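Local coordinates for stage II sporulation E family protein (Thermanaerovibrio acidaminovorans, PDB 3RNR) that is of unknown function but probably acts as a metal-dependent serine/threonine protein phosphatase of the PP2C type, at residues Q30-A35 against A55-W60; G65-T70 against G138-T143. One frame throughout, in Å; residues are numbered along the deposited sequence. Where two conformers were deposited one is given.

Interaction 1 (Q30-A35 against A55-W60); sequences QRALSA and AAVHRW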
loop_
_atom_site.group_PDB
_atom_site.type_symbol
_atom_site.label_atom_id
_atom_site.label_comp_id
_atom_site.label_asym_id
_atom_site.label_seq_id
_atom_site.Cartn_x
_atom_site.Cartn_y
_atom_site.Cartn_z
ATOM N N GLN B 30 -10.868 1.512 -7.501
ATOM C CA GLN B 30 -9.542 2.000 -7.886
ATOM C C GLN B 30 -9.343 3.465 -7.537
ATOM O O GLN B 30 -8.280 3.849 -7.062
ATOM C CB GLN B 30 -9.285 1.778 -9.380
ATOM C CG GLN B 30 -9.087 0.319 -9.727
ATOM C CD GLN B 30 -9.264 0.040 -11.195
ATOM O OE1 GLN B 30 -9.491 0.953 -11.994
ATOM N NE2 GLN B 30 -9.176 -1.229 -11.562
ATOM N N ARG B 31 -10.354 4.294 -7.791
ATOM C CA ARG B 31 -10.225 5.715 -7.482
ATOM C C ARG B 31 -10.139 5.920 -5.992
ATOM O O ARG B 31 -9.380 6.760 -5.518
ATOM C CB ARG B 31 -11.412 6.521 -8.014
ATOM C CG ARG B 31 -11.199 7.018 -9.421
ATOM C CD ARG B 31 -11.734 6.043 -10.429
ATOM N NE ARG B 31 -11.442 6.503 -11.775
ATOM C CZ ARG B 31 -11.114 5.697 -12.775
ATOM N NH1 ARG B 31 -11.063 4.384 -12.579
ATOM N NH2 ARG B 31 -10.846 6.206 -13.971
ATOM N N ALA B 32 -10.928 5.160 -5.250
ATOM C CA ALA B 32 -10.916 5.286 -3.797
ATOM C C ALA B 32 -9.568 4.862 -3.212
ATOM O O ALA B 32 -9.007 5.531 -2.354
ATOM C CB ALA B 32 -12.072 4.470 -3.175
ATOM N N LEU B 33 -9.057 3.726 -3.667
ATOM C CA LEU B 33 -7.801 3.218 -3.146
ATOM C C LEU B 33 -6.677 4.205 -3.490
ATOM O O LEU B 33 -5.909 4.597 -2.633
ATOM C CB LEU B 33 -7.522 1.833 -3.752
ATOM C CG LEU B 33 -6.260 1.054 -3.365
ATOM C CD1 LEU B 33 -4.969 1.730 -3.880
ATOM C CD2 LEU B 33 -6.213 0.817 -1.857
ATOM N N SER B 34 -6.598 4.612 -4.754
ATOM C CA SER B 34 -5.513 5.490 -5.182
ATOM C C SER B 34 -5.552 6.833 -4.455
ATOM O O SER B 34 -4.521 7.337 -4.018
ATOM C CB SER B 34 -5.561 5.724 -6.691
ATOM O OG SER B 34 -4.472 6.539 -7.092
ATOM N N ALA B 35 -6.736 7.425 -4.331
ATOM C CA ALA B 35 -6.834 8.707 -3.636
ATOM C C ALA B 35 -6.462 8.566 -2.144
ATOM O O ALA B 35 -5.730 9.390 -1.592
ATOM C CB ALA B 35 -8.224 9.316 -3.802
ATOM N N ALA B 55 -14.099 12.421 -2.843
ATOM C CA ALA B 55 -14.024 13.455 -3.862
ATOM C C ALA B 55 -13.668 12.843 -5.220
ATOM O O ALA B 55 -14.239 13.221 -6.248
ATOM C CB ALA B 55 -13.018 14.546 -3.462
ATOM N N ALA B 56 -12.745 11.879 -5.219
ATOM C CA ALA B 56 -12.299 11.248 -6.461
ATOM C C ALA B 56 -13.383 10.408 -7.121
ATOM O O ALA B 56 -13.575 10.473 -8.334
ATOM C CB ALA B 56 -11.048 10.398 -6.224
ATOM N N VAL B 57 -14.077 9.599 -6.331
ATOM C CA VAL B 57 -15.134 8.767 -6.895
ATOM C C VAL B 57 -16.312 9.633 -7.362
ATOM O O VAL B 57 -16.860 9.427 -8.446
ATOM C CB VAL B 57 -15.585 7.658 -5.912
ATOM C CG1 VAL B 57 -16.812 6.932 -6.447
ATOM C CG2 VAL B 57 -14.432 6.656 -5.697
ATOM N N HIS B 58 -16.677 10.615 -6.545
ATOM C CA HIS B 58 -17.786 11.514 -6.865
ATOM C C HIS B 58 -17.542 12.247 -8.196
ATOM O O HIS B 58 -18.432 12.350 -9.048
ATOM C CB HIS B 58 -17.960 12.518 -5.718
ATOM C CG HIS B 58 -19.233 13.308 -5.772
ATOM N ND1 HIS B 58 -19.451 14.311 -6.690
ATOM C CD2 HIS B 58 -20.340 13.268 -4.989
ATOM C CE1 HIS B 58 -20.643 14.847 -6.485
ATOM N NE2 HIS B 58 -21.201 14.232 -5.455
ATOM N N ARG B 59 -16.325 12.751 -8.356
ATOM C CA ARG B 59 -15.912 13.506 -9.540
ATOM C C ARG B 59 -15.970 12.613 -10.786
ATOM O O ARG B 59 -16.593 12.961 -11.795
ATOM C CB ARG B 59 -14.490 14.033 -9.287
ATOM C CG ARG B 59 -13.917 15.070 -10.244
ATOM C CD ARG B 59 -12.705 15.799 -9.592
ATOM N NE ARG B 59 -11.727 14.889 -8.967
ATOM C CZ ARG B 59 -11.224 15.025 -7.733
ATOM N NH1 ARG B 59 -11.595 16.043 -6.966
ATOM N NH2 ARG B 59 -10.343 14.142 -7.258
ATOM N N TRP B 60 -15.324 11.454 -10.702
ATOM C CA TRP B 60 -15.345 10.452 -11.770
ATOM C C TRP B 60 -16.765 9.955 -12.127
ATOM O O TRP B 60 -17.123 9.861 -13.304
ATOM C CB TRP B 60 -14.447 9.274 -11.364
ATOM C CG TRP B 60 -14.627 8.041 -12.190
ATOM C CD1 TRP B 60 -14.133 7.813 -13.445
ATOM C CD2 TRP B 60 -15.333 6.850 -11.813
ATOM N NE1 TRP B 60 -14.495 6.557 -13.873
ATOM C CE2 TRP B 60 -15.232 5.945 -12.892
ATOM C CE3 TRP B 60 -16.038 6.460 -10.669
ATOM C CZ2 TRP B 60 -15.818 4.679 -12.864
ATOM C CZ3 TRP B 60 -16.615 5.208 -10.642
ATOM C CH2 TRP B 60 -16.498 4.328 -11.730
#
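The guanidinium of Arg-31 lies flat on one face of the Trp-60 indole, over the pyrrole half of the ring and offset toward its rim. Group centres stand 3.9 Å apart with the planes tilted by 28°, so the stack is close but not exactly parallel. Arg-31 NE makes the nearest approach, 3.4 Å from Trp-60 CD1. The geometry also meets the criteria of a cation-pi contact: Arg-31 CZ sits 3.9 Å from the five-membered ring centroid and 23° off the normal. Behind it Arg-31 CD, 4.0 Å from the same centroid, adds a CH-pi contact, so the methylene and the charged head share one face. A bend at chi2 turns the arginine chain across the tryptophan side chain, at about a right angle to it. Glu-27, Ala-28, Arg-24 and Thr-70 also pack against Trp-60. Arg-31 NH1 is hydrogen-bonded to a glycerol and, weakly, to Glu-27 O.

These residues belong to helices 25-41 and 46-63, neighbours on one side of the alpha-beta-alpha sandwich of the PP2C fold. The two segments run roughly antiparallel, at 144°, with axes 8.4 Å apart at closest approach. Small residues permit that spacing: Ala-35 CB meets Ala-56 CB at 3.9 Å, beside the backbone carbonyl of Arg-31. Deeper in, Val-57 uses a single branch. Its CG2, anti to the carbonyl carbon, reaches Arg-31 CB at 3.8 Å and also packs against Ala-32 N and CB. No hydrogen bond joins the two segments, so apolar contact and the stack carry the interface. On the inner side Ala-32 rests on Val-16 of strand 10-18, while the adjacent face of helix 25-41 packs on the second subunit, Leu-33 meeting Asp-41 of that subunit.

Interaction 2 (G65-T70 against G138-T143); sequences GILGRT and GIENLT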
loop_
_atom_site.group_PDB
_atom_site.type_symbol
_atom_site.label_atom_id
_atom_site.label_comp_id
_atom_site.label_asym_id
_atom_site.label_seq_id
_atom_site.Cartn_x
_atom_site.Cartn_y
_atom_site.Cartn_z
ATOM N N GLY B 65 -21.724 10.372 -15.860
ATOM C CA GLY B 65 -23.179 10.458 -15.782
ATOM C C GLY B 65 -23.807 9.405 -14.881
ATOM O O GLY B 65 -25.015 9.186 -14.904
ATOM N N ILE B 66 -22.950 8.701 -14.147
ATOM C CA ILE B 66 -23.321 7.640 -13.204
ATOM C C ILE B 66 -23.414 7.945 -11.686
ATOM O O ILE B 66 -23.389 7.010 -10.887
ATOM C CB ILE B 66 -22.575 6.316 -13.472
ATOM C CG1 ILE B 66 -21.064 6.516 -13.427
ATOM C CG2 ILE B 66 -22.988 5.748 -14.822
ATOM C CD1 ILE B 66 -20.309 5.215 -13.614
ATOM N N LEU B 67 -23.336 9.210 -11.279
ATOM C CA LEU B 67 -23.256 9.526 -9.847
ATOM C C LEU B 67 -24.345 8.835 -9.039
ATOM O O LEU B 67 -25.519 8.893 -9.385
ATOM C CB LEU B 67 -23.343 11.032 -9.617
ATOM C CG LEU B 67 -23.296 11.482 -8.151
ATOM C CD1 LEU B 67 -21.980 11.068 -7.500
ATOM C CD2 LEU B 67 -23.499 12.995 -8.037
ATOM N N GLY B 68 -23.944 8.169 -7.959
ATOM C CA GLY B 68 -24.896 7.500 -7.091
ATOM C C GLY B 68 -25.171 6.077 -7.529
ATOM O O GLY B 68 -25.763 5.301 -6.794
ATOM N N ARG B 69 -24.774 5.750 -8.754
ATOM C CA ARG B 69 -24.977 4.401 -9.280
ATOM C C ARG B 69 -23.737 3.501 -9.253
ATOM O O ARG B 69 -23.783 2.348 -9.699
ATOM C CB ARG B 69 -25.597 4.462 -10.681
ATOM C CG ARG B 69 -27.023 4.992 -10.674
ATOM C CD ARG B 69 -27.773 4.551 -11.925
ATOM N NE ARG B 69 -27.236 5.168 -13.129
ATOM C CZ ARG B 69 -27.376 4.665 -14.351
ATOM N NH1 ARG B 69 -26.855 5.301 -15.389
ATOM N NH2 ARG B 69 -28.031 3.526 -14.534
ATOM N N THR B 70 -22.632 4.039 -8.741
ATOM C CA THR B 70 -21.375 3.311 -8.647
ATOM C C THR B 70 -20.736 3.738 -7.315
ATOM O O THR B 70 -20.943 4.854 -6.853
ATOM C CB THR B 70 -20.425 3.659 -9.829
ATOM O OG1 THR B 70 -19.172 2.959 -9.694
ATOM C CG2 THR B 70 -20.174 5.152 -9.893
ATOM N N GLY B 138 -18.641 7.612 -3.003
ATOM C CA GLY B 138 -19.353 7.878 -4.240
ATOM C C GLY B 138 -20.815 8.244 -4.039
ATOM O O GLY B 138 -21.530 8.568 -4.996
ATOM N N ILE B 139 -21.274 8.221 -2.795
ATOM C CA ILE B 139 -22.665 8.593 -2.528
ATOM C C ILE B 139 -22.836 10.088 -2.843
ATOM O O ILE B 139 -21.891 10.862 -2.718
ATOM C CB ILE B 139 -23.049 8.277 -1.065
ATOM C CG1 ILE B 139 -24.568 8.362 -0.864
ATOM C CG2 ILE B 139 -22.279 9.184 -0.111
ATOM C CD1 ILE B 139 -25.036 7.830 0.503
ATOM N N GLU B 140 -24.027 10.505 -3.259
ATOM C CA GLU B 140 -24.181 11.882 -3.733
ATOM C C GLU B 140 -23.689 12.935 -2.728
ATOM O O GLU B 140 -23.035 13.905 -3.098
ATOM C CB GLU B 140 -25.629 12.159 -4.159
ATOM C CG GLU B 140 -25.867 13.593 -4.575
ATOM C CD GLU B 140 -27.309 13.854 -4.962
ATOM O OE1 GLU B 140 -27.784 14.988 -4.741
ATOM O OE2 GLU B 140 -27.963 12.929 -5.489
ATOM N N ASN B 141 -24.026 12.749 -1.461
ATOM C CA ASN B 141 -23.548 13.629 -0.401
ATOM C C ASN B 141 -23.081 12.763 0.763
ATOM O O ASN B 141 -23.904 12.119 1.393
ATOM C CB ASN B 141 -24.717 14.525 0.045
ATOM C CG ASN B 141 -24.312 15.563 1.074
ATOM O OD1 ASN B 141 -23.141 15.933 1.178
ATOM N ND2 ASN B 141 -25.293 16.048 1.838
ATOM N N LEU B 142 -21.792 12.770 1.106
ATOM C CA LEU B 142 -21.346 11.802 2.101
ATOM C C LEU B 142 -21.451 12.492 3.451
ATOM O O LEU B 142 -20.723 13.440 3.729
ATOM C CB LEU B 142 -19.883 11.420 1.817
ATOM C CG LEU B 142 -19.175 10.560 2.858
ATOM C CD1 LEU B 142 -19.860 9.196 2.920
ATOM C CD2 LEU B 142 -17.650 10.405 2.571
ATOM N N THR B 143 -22.444 12.105 4.239
ATOM C CA THR B 143 -22.568 12.643 5.593
ATOM C C THR B 143 -22.213 11.714 6.739
ATOM O O THR B 143 -22.022 12.165 7.863
ATOM C CB THR B 143 -24.002 13.093 5.828
ATOM O OG1 THR B 143 -24.871 11.975 5.607
ATOM C CG2 THR B 143 -24.367 14.202 4.848
HETATM O O HOH W 1 -21.342 7.533 -7.452
#
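Leu-67 and Gly-68, the central residues of a type II beta turn from Ile-66 to Arg-69, meet the loop between helix 113-119 and strand 146-153 at Gly-138. Their segment links helix 46-63 to strand 72-80 of the PP2C sandwich. The closely packed part centres on Gly-138 O: Leu-67 CD1 lies 3.6 Å from it, and Gly-68 N is 3.8 Å away without a direct hydrogen bond. Gly-138 has phi 107°, and the position a beta carbon would take there runs into Thr-70 O, so absence of a side chain lets the loops come this close. Gln-54 holds the backbone of Gly-138 and Ile-139, while Thr-70 OG1 is bonded to Ile-23 O.

Toward the exposed Glu-140 the contact thins out. Leu-67 CD2 reaches only Glu-140 CG, at 4.2 Å, a grazing methyl-methylene contact that leaves the carboxylate uninvolved. At the packed end, where no direct hydrogen bond crosses between the segments, one water does the bridging. It accepts from Gly-68 N at 2.7 Å and donates to Thr-70 O at 2.8 Å, and its other donor bond runs to Gly-138 O at 2.7 Å.

Overall arrangement
Interactions 1 and 2 follow in series along the chain: the first pairs helices 25-41 and 46-63, and the second begins in the loop after helix 46-63. Their centres lie 11 Å apart, on the same side of the chain's centre, within the PP2C fold. Helix 46-63 connects them directly. Val-57 CG1 packs on Gly-138 CA at 3.5 Å, using the branch not turned to the partner helix, and Trp-60 CZ3 lies 3.5 Å from Thr-70 OG1. His-58 NE2 makes a weak hydrogen bond to Glu-140 O. A single turn of helix 46-63, Val-57 to Trp-60, thus joins the helical layer to two loops that lead into strands 72-80 and 146-153 of one antiparallel sheet.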